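Local coordinates for protein Ulp1-like SUMO protease (Chaetomium thermophilum, PDB 6DG4) that is a Ulp1-like cysteine protease of the C48 family that probably cleaves SUMO from its conjugates and precursors, seen here as its catalytic domain, at residues N116-K119 and A120-L123; V142-P145 and G146-T149; G161-R164 and V165-K168. All blocks are in the same frame, centred on the assembly; numbering follows the deposited sequence. Where two conformers were deposited one is given.

How the contacts relate
All three contacts lie in the Ulp1-type catalytic domain and follow one another along the chain. Contact 1 is the loop between helix 109-114 and strand 127-134, contact 2 the hairpin turn from strand 137-144 into strand 149-153, and contact 3 the first turns of helix 163-177, which leads on to strand 187-188. Contacts 1 and 2, with centres about 12 Å apart, touch: Phe122 and Leu123 pack on Pro145 and Arg148. Contact 3 lies about 15 Å from contact 2 and about 22 Å from contact 1, centre to centre, touching neither. Phe122 also rests on residues farther along its helix, so the loop packs against both the hairpin of the mixed sheet and the helix that follows it.

Contact 1: N116-K119 and A120-L123; sequences NVRK and ANFL. With GOL (glycerol), chain E.
Two donors meet OD1 of Asn121: the backbone N of Arg118 at 3.1 Å, on a bent path (139°), and water 1, whose bond is weak and which itself accepts from Arg118 NH1. The other end of the same amide is held more firmly, ND2 giving a nearly straight bond (167°) of 2.9 Å to Asn116 O, which lies in the amide plane. Chi1 of 72° places CG between the backbone N and the carbonyl carbon, turning the amide back onto the 116-119 segment, where both its ends find backbone partners. With an alanine in place of Asn121, both Asn116 O and Arg118 N would probably lose their side-chain partner, and the turn between them would be less firmly held. Arg118 NH1 reaches a lone pair of Asn116 OD1 at 3.0 Å, within the guanidinium plane. Glycerol, probably from the crystallisation liquor, accepts from Lys119 N through O3 and from Ala120 N through O1. Water 2 bridges Lys119 O and Leu123 N. Val117 CG1 meets the edge of the Phe122 ring, 3.6 Å from CD1. Asn116 closes helix 109-114 in a Schellman motif; Val117 packs back on Leu112 of that helix, while Phe122 lies against Val173, Val176 and Leu177 of helix 163-177.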
loop_
_atom_site.group_PDB
_atom_site.type_symbol
_atom_site.label_atom_id
_atom_site.label_comp_id
_atom_site.label_asym_id
_atom_site.label_seq_id
_atom_site.Cartn_x
_atom_site.Cartn_y
_atom_site.Cartn_z
ATOM N N ASN A 116 -14.914 3.027 -2.936
ATOM C CA ASN A 116 -15.549 4.245 -2.436
ATOM C C ASN A 116 -14.882 5.498 -2.991
ATOM O O ASN A 116 -14.731 6.507 -2.300
ATOM C CB ASN A 116 -15.633 4.241 -0.915
ATOM C CG ASN A 116 -16.585 3.187 -0.419
ATOM O OD1 ASN A 116 -17.757 3.179 -0.795
ATOM N ND2 ASN A 116 -16.086 2.263 0.386
ATOM N N VAL A 117 -14.515 5.433 -4.265
ATOM C CA VAL A 117 -13.956 6.559 -5.000
ATOM C C VAL A 117 -15.040 7.030 -5.960
ATOM O O VAL A 117 -15.234 6.450 -7.036
ATOM C CB VAL A 117 -12.672 6.168 -5.738
ATOM C CG1 VAL A 117 -12.141 7.329 -6.542
ATOM C CG2 VAL A 117 -11.621 5.680 -4.748
ATOM N N ARG A 118 -15.755 8.080 -5.568
ATOM C CA ARG A 118 -16.837 8.643 -6.359
ATOM C C ARG A 118 -16.609 10.136 -6.538
ATOM O O ARG A 118 -15.866 10.767 -5.785
ATOM C CB ARG A 118 -18.192 8.403 -5.682
ATOM C CG ARG A 118 -18.585 6.933 -5.617
ATOM C CD ARG A 118 -19.856 6.749 -4.812
ATOM N NE ARG A 118 -20.351 5.374 -4.850
ATOM C CZ ARG A 118 -19.959 4.400 -4.030
ATOM N NH1 ARG A 118 -19.051 4.625 -3.089
ATOM N NH2 ARG A 118 -20.482 3.188 -4.157
ATOM N N LYS A 119 -17.249 10.702 -7.559
ATOM C CA LYS A 119 -17.101 12.131 -7.810
ATOM C C LYS A 119 -17.420 12.951 -6.565
ATOM O O LYS A 119 -16.694 13.893 -6.230
ATOM C CB LYS A 119 -18.007 12.546 -8.971
ATOM C CG LYS A 119 -17.905 14.023 -9.366
ATOM C CD LYS A 119 -18.813 14.323 -10.554
ATOM C CE LYS A 119 -18.735 15.786 -10.951
ATOM N NZ LYS A 119 -19.630 16.084 -12.097
ATOM N N ALA A 120 -18.502 12.609 -5.862
ATOM C CA ALA A 120 -18.963 13.450 -4.761
ATOM C C ALA A 120 -17.959 13.534 -3.616
ATOM O O ALA A 120 -17.865 14.576 -2.959
ATOM C CB ALA A 120 -20.308 12.945 -4.235
ATOM N N ASN A 121 -17.219 12.462 -3.341
ATOM C CA ASN A 121 -16.307 12.451 -2.205
ATOM C C ASN A 121 -14.838 12.469 -2.605
ATOM O O ASN A 121 -13.973 12.457 -1.725
ATOM C CB ASN A 121 -16.579 11.242 -1.297
ATOM C CG ASN A 121 -16.135 9.933 -1.919
ATOM O OD1 ASN A 121 -16.570 9.583 -3.011
ATOM N ND2 ASN A 121 -15.265 9.201 -1.224
ATOM N N PHE A 122 -14.535 12.522 -3.905
ATOM C CA PHE A 122 -13.159 12.359 -4.366
ATOM C C PHE A 122 -12.197 13.316 -3.667
ATOM O O PHE A 122 -11.161 12.896 -3.140
ATOM C CB PHE A 122 -13.096 12.535 -5.885
ATOM C CG PHE A 122 -11.758 12.204 -6.466
ATOM C CD1 PHE A 122 -11.417 10.893 -6.725
ATOM C CD2 PHE A 122 -10.837 13.200 -6.748
ATOM C CE1 PHE A 122 -10.187 10.575 -7.253
ATOM C CE2 PHE A 122 -9.606 12.889 -7.277
ATOM C CZ PHE A 122 -9.280 11.568 -7.526
ATOM N N LEU A 123 -12.508 14.611 -3.672
ATOM C CA LEU A 123 -11.606 15.591 -3.074
ATOM C C LEU A 123 -11.546 15.496 -1.554
ATOM O O LEU A 123 -10.639 16.080 -0.955
ATOM C CB LEU A 123 -11.992 17.008 -3.511
ATOM C CG LEU A 123 -11.893 17.282 -5.010
ATOM C CD1 LEU A 123 -12.325 18.707 -5.309
ATOM C CD2 LEU A 123 -10.485 17.050 -5.517
HETATM C C1 GOL E . -21.026 10.496 -8.204
HETATM O O1 GOL E . -20.661 10.820 -6.866
HETATM C C2 GOL E . -20.443 9.072 -8.591
HETATM O O2 GOL E . -21.465 8.161 -8.860
HETATM C C3 GOL E . -19.513 9.260 -9.840
HETATM O O3 GOL E . -18.198 8.938 -9.455
HETATM O O HOH W 1 -18.180 7.205 -2.115
HETATM O O HOH W 2 -15.016 15.715 -4.875
#

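Contact 2: V142-P145 and G146-T149; sequences VIRP and GRRT
Arg144 and Thr149 face each other as an antiparallel hydrogen-bonded pair: Arg144 N donates to Thr149 O at 3.0 Å and Thr149 N to Arg144 O at 3.3 Å, both almost straight. A weak bond from Arg147 N also ends on Arg144 O, and another weak one joins Arg148 N to Pro145 O. That carbonyl has a stronger donor in Arg148 NH1, 2.8 Å away, because the Arg148 chain folds back at chi2 (-68°) and brings its guanidinium alongside the turn. Strands 137-144 and 149-153 thus form a hairpin closed by a G1 beta bulge, in which Arg148, with positive phi, and Thr149 together oppose Arg144. Water extends the polar network: Thr149 OG1 is 2.8 Å from water 3, which donates to Val142 O, and from water 4, which accepts from Arg144 NH1. A second partner of Arg144 NH1 is Ser2 O. Among charged groups, Arg147 NE lies over one face of the Arg144 guanidinium, toward its rim, with the two planes 29° apart and NE 3.2 Å from Arg144 NH2. The like charges would oppose this approach, which is doubtful in any case, as Arg147 has two conformers. In apolar packing, Ile143 and Pro145 both rest on Ile128 of strand 127-134.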
loop_
_atom_site.group_PDB
_atom_site.type_symbol
_atom_site.label_atom_id
_atom_site.label_comp_id
_atom_site.label_asym_id
_atom_site.label_seq_id
_atom_site.Cartn_x
_atom_site.Cartn_y
_atom_site.Cartn_z
ATOM N N VAL A 142 0.115 6.690 -5.968
ATOM C CA VAL A 142 -0.548 7.373 -4.866
ATOM C C VAL A 142 -1.190 8.628 -5.430
ATOM O O VAL A 142 -0.500 9.488 -5.989
ATOM C CB VAL A 142 0.429 7.733 -3.734
ATOM C CG1 VAL A 142 -0.315 8.383 -2.563
ATOM C CG2 VAL A 142 1.183 6.501 -3.264
ATOM N N ILE A 143 -2.499 8.732 -5.296
ATOM C CA ILE A 143 -3.209 9.962 -5.608
ATOM C C ILE A 143 -3.555 10.624 -4.283
ATOM O O ILE A 143 -4.026 9.958 -3.350
ATOM C CB ILE A 143 -4.465 9.686 -6.450
ATOM C CG1 ILE A 143 -4.087 8.975 -7.755
ATOM C CG2 ILE A 143 -5.201 10.989 -6.740
ATOM C CD1 ILE A 143 -5.286 8.464 -8.557
ATOM N N ARG A 144 -3.293 11.923 -4.186
ATOM C CA ARG A 144 -3.567 12.697 -2.975
ATOM C C ARG A 144 -4.547 13.795 -3.365
ATOM O O ARG A 144 -4.137 14.903 -3.750
ATOM C CB ARG A 144 -2.276 13.246 -2.381
ATOM C CG ARG A 144 -1.268 12.152 -2.038
ATOM C CD ARG A 144 0.048 12.733 -1.573
ATOM N NE ARG A 144 0.071 12.927 -0.132
ATOM C CZ ARG A 144 0.951 13.679 0.516
ATOM N NH1 ARG A 144 1.853 14.382 -0.156
ATOM N NH2 ARG A 144 0.909 13.736 1.842
ATOM N N PRO A 145 -5.855 13.524 -3.309
ATOM C CA PRO A 145 -6.817 14.485 -3.875
ATOM C C PRO A 145 -6.823 15.846 -3.205
ATOM O O PRO A 145 -7.003 16.855 -3.894
ATOM C CB PRO A 145 -8.159 13.753 -3.727
ATOM C CG PRO A 145 -7.771 12.294 -3.799
ATOM C CD PRO A 145 -6.501 12.237 -2.987
ATOM N N GLY A 146 -6.656 15.913 -1.884
ATOM C CA GLY A 146 -6.621 17.208 -1.223
ATOM C C GLY A 146 -5.451 18.058 -1.671
ATOM O O GLY A 146 -5.519 19.291 -1.632
ATOM N N ARG A 147 -4.362 17.420 -2.093
ATOM C CA ARG A 147 -3.188 18.120 -2.592
ATOM C C ARG A 147 -3.207 18.303 -4.098
ATOM O O ARG A 147 -2.354 19.021 -4.631
ATOM C CB ARG A 147 -1.931 17.358 -2.180
ATOM C CG ARG A 147 -1.794 17.328 -0.678
ATOM C CD ARG A 147 -0.529 16.702 -0.205
ATOM N NE ARG A 147 -0.641 16.426 1.219
ATOM C CZ ARG A 147 -0.317 17.278 2.185
ATOM N NH1 ARG A 147 0.162 18.483 1.904
ATOM N NH2 ARG A 147 -0.468 16.908 3.446
ATOM N N ARG A 148 -4.162 17.680 -4.782
ATOM C CA ARG A 148 -4.249 17.717 -6.237
ATOM C C ARG A 148 -2.964 17.178 -6.866
ATOM O O ARG A 148 -2.426 17.751 -7.812
ATOM C CB ARG A 148 -4.592 19.111 -6.773
ATOM C CG ARG A 148 -5.746 19.824 -6.074
ATOM C CD ARG A 148 -7.116 19.180 -6.294
ATOM N NE ARG A 148 -8.155 20.106 -5.864
ATOM C CZ ARG A 148 -8.615 20.217 -4.622
ATOM N NH1 ARG A 148 -8.160 19.435 -3.664
ATOM N NH2 ARG A 148 -9.529 21.135 -4.339
ATOM N N THR A 149 -2.479 16.049 -6.348
ATOM C CA THR A 149 -1.282 15.441 -6.905
ATOM C C THR A 149 -1.496 13.973 -7.238
ATOM O O THR A 149 -2.316 13.279 -6.625
ATOM C CB THR A 149 -0.053 15.565 -5.983
ATOM O OG1 THR A 149 -0.270 14.844 -4.762
ATOM C CG2 THR A 149 0.240 17.023 -5.689
HETATM O O HOH W 3 0.474 12.218 -5.104
HETATM O O HOH W 4 1.555 15.544 -2.754
#

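Contact 3: G161-R164 and V165-K168; sequences GSER and VKAK
Glu163 and Lys166 cross obliquely along one flank of the first helical turn. The glutamate chain bends at chi2 (-56°), which swings its carboxylate back toward the lysine, and OE2 pairs with Lys166 NZ at 3.0 Å in a salt bridge, the ammonium coming from above the carboxylate plane. Lys166 is extended beyond CG and runs past the carbonyl of Ser162, its CG 3.3 Å from Ser162 O; its ammonium has a second anionic partner in Asp190, which also accepts from Gly161 N. Ser162 turns its hydroxyl the other way, with OG anti to the backbone N (chi1 156°). There OG accepts from Val165 N at 3.2 Å and lies 3.7 Å from Val165 CG2, so the hydroxyl both caps the helix and touches the valine branch. Arg164 and Lys168 slant past each other one turn apart, Lys168 CE 3.9 Å from Arg164 NE, while Lys168 CG passes 3.4 Å from Arg164 O. The Arg164 guanidinium is bound by Glu134, which would offset the nearby lysine charge. Val165 and Lys168 both touch Trp97 of helix 96-103. Bonds from Lys166 N to Ser162 O (3.0 Å) and from Ala167 N to Glu163 O begin the regular helical pattern. With Ser162 as N-cap and its own N bonded to His152, this is the start of the helix in the beta-alpha-beta unit formed by strand 149-153, helix 163-177 and strand 187-188.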
loop_
_atom_site.group_PDB
_atom_site.type_symbol
_atom_site.label_atom_id
_atom_site.label_comp_id
_atom_site.label_asym_id
_atom_site.label_seq_id
_atom_site.Cartn_x
_atom_site.Cartn_y
_atom_site.Cartn_z
ATOM N N GLY A 161 9.111 8.229 -10.491
ATOM C CA GLY A 161 8.056 7.525 -11.184
ATOM C C GLY A 161 8.101 7.622 -12.705
ATOM O O GLY A 161 8.819 8.422 -13.301
ATOM N N SER A 162 7.269 6.776 -13.320
ATOM C CA SER A 162 7.132 6.686 -14.767
ATOM C C SER A 162 6.171 7.747 -15.293
ATOM O O SER A 162 5.065 7.909 -14.768
ATOM C CB SER A 162 6.584 5.292 -15.097
ATOM O OG SER A 162 5.906 5.246 -16.333
ATOM N N GLU A 163 6.586 8.448 -16.357
ATOM C CA GLU A 163 5.694 9.410 -17.004
ATOM C C GLU A 163 4.439 8.728 -17.537
ATOM O O GLU A 163 3.339 9.287 -17.466
ATOM C CB GLU A 163 6.430 10.138 -18.129
ATOM C CG GLU A 163 7.604 10.972 -17.646
ATOM C CD GLU A 163 7.207 11.988 -16.588
ATOM O OE1 GLU A 163 6.200 12.705 -16.796
ATOM O OE2 GLU A 163 7.899 12.049 -15.544
ATOM N N ARG A 164 4.577 7.508 -18.052
ATOM C CA ARG A 164 3.419 6.767 -18.542
ATOM C C ARG A 164 2.404 6.526 -17.430
ATOM O O ARG A 164 1.195 6.706 -17.625
ATOM C CB ARG A 164 3.896 5.450 -19.145
ATOM C CG ARG A 164 2.818 4.443 -19.394
ATOM C CD ARG A 164 3.406 3.210 -20.049
ATOM N NE ARG A 164 2.554 2.053 -19.828
ATOM C CZ ARG A 164 2.633 1.253 -18.769
ATOM N NH1 ARG A 164 1.806 0.226 -18.668
ATOM N NH2 ARG A 164 3.539 1.466 -17.825
ATOM N N VAL A 165 2.868 6.104 -16.255
ATOM C CA VAL A 165 1.951 5.877 -15.144
ATOM C C VAL A 165 1.324 7.190 -14.695
ATOM O O VAL A 165 0.112 7.268 -14.463
ATOM C CB VAL A 165 2.664 5.160 -13.986
ATOM C CG1 VAL A 165 1.759 5.105 -12.761
ATOM C CG2 VAL A 165 3.061 3.759 -14.411
ATOM N N LYS A 166 2.141 8.238 -14.551
ATOM C CA LYS A 166 1.615 9.527 -14.115
ATOM C C LYS A 166 0.499 10.011 -15.031
ATOM O O LYS A 166 -0.529 10.513 -14.561
ATOM C CB LYS A 166 2.730 10.567 -14.084
ATOM C CG LYS A 166 3.773 10.339 -13.016
ATOM C CD LYS A 166 5.001 11.192 -13.326
ATOM C CE LYS A 166 6.047 11.093 -12.256
ATOM N NZ LYS A 166 7.251 11.881 -12.628
ATOM N N ALA A 167 0.697 9.904 -16.346
ATOM C CA ALA A 167 -0.334 10.343 -17.279
ATOM C C ALA A 167 -1.612 9.524 -17.123
ATOM O O ALA A 167 -2.720 10.069 -17.208
ATOM C CB ALA A 167 0.191 10.257 -18.709
ATOM N N LYS A 168 -1.481 8.212 -16.907
ATOM C CA LYS A 168 -2.661 7.376 -16.713
ATOM C C LYS A 168 -3.391 7.736 -15.427
ATOM O O LYS A 168 -4.627 7.703 -15.375
ATOM C CB LYS A 168 -2.263 5.903 -16.724
ATOM C CG LYS A 168 -1.919 5.418 -18.124
ATOM C CD LYS A 168 -1.481 3.975 -18.139
ATOM C CE LYS A 168 -1.058 3.562 -19.537
ATOM N NZ LYS A 168 -2.174 3.667 -20.511
#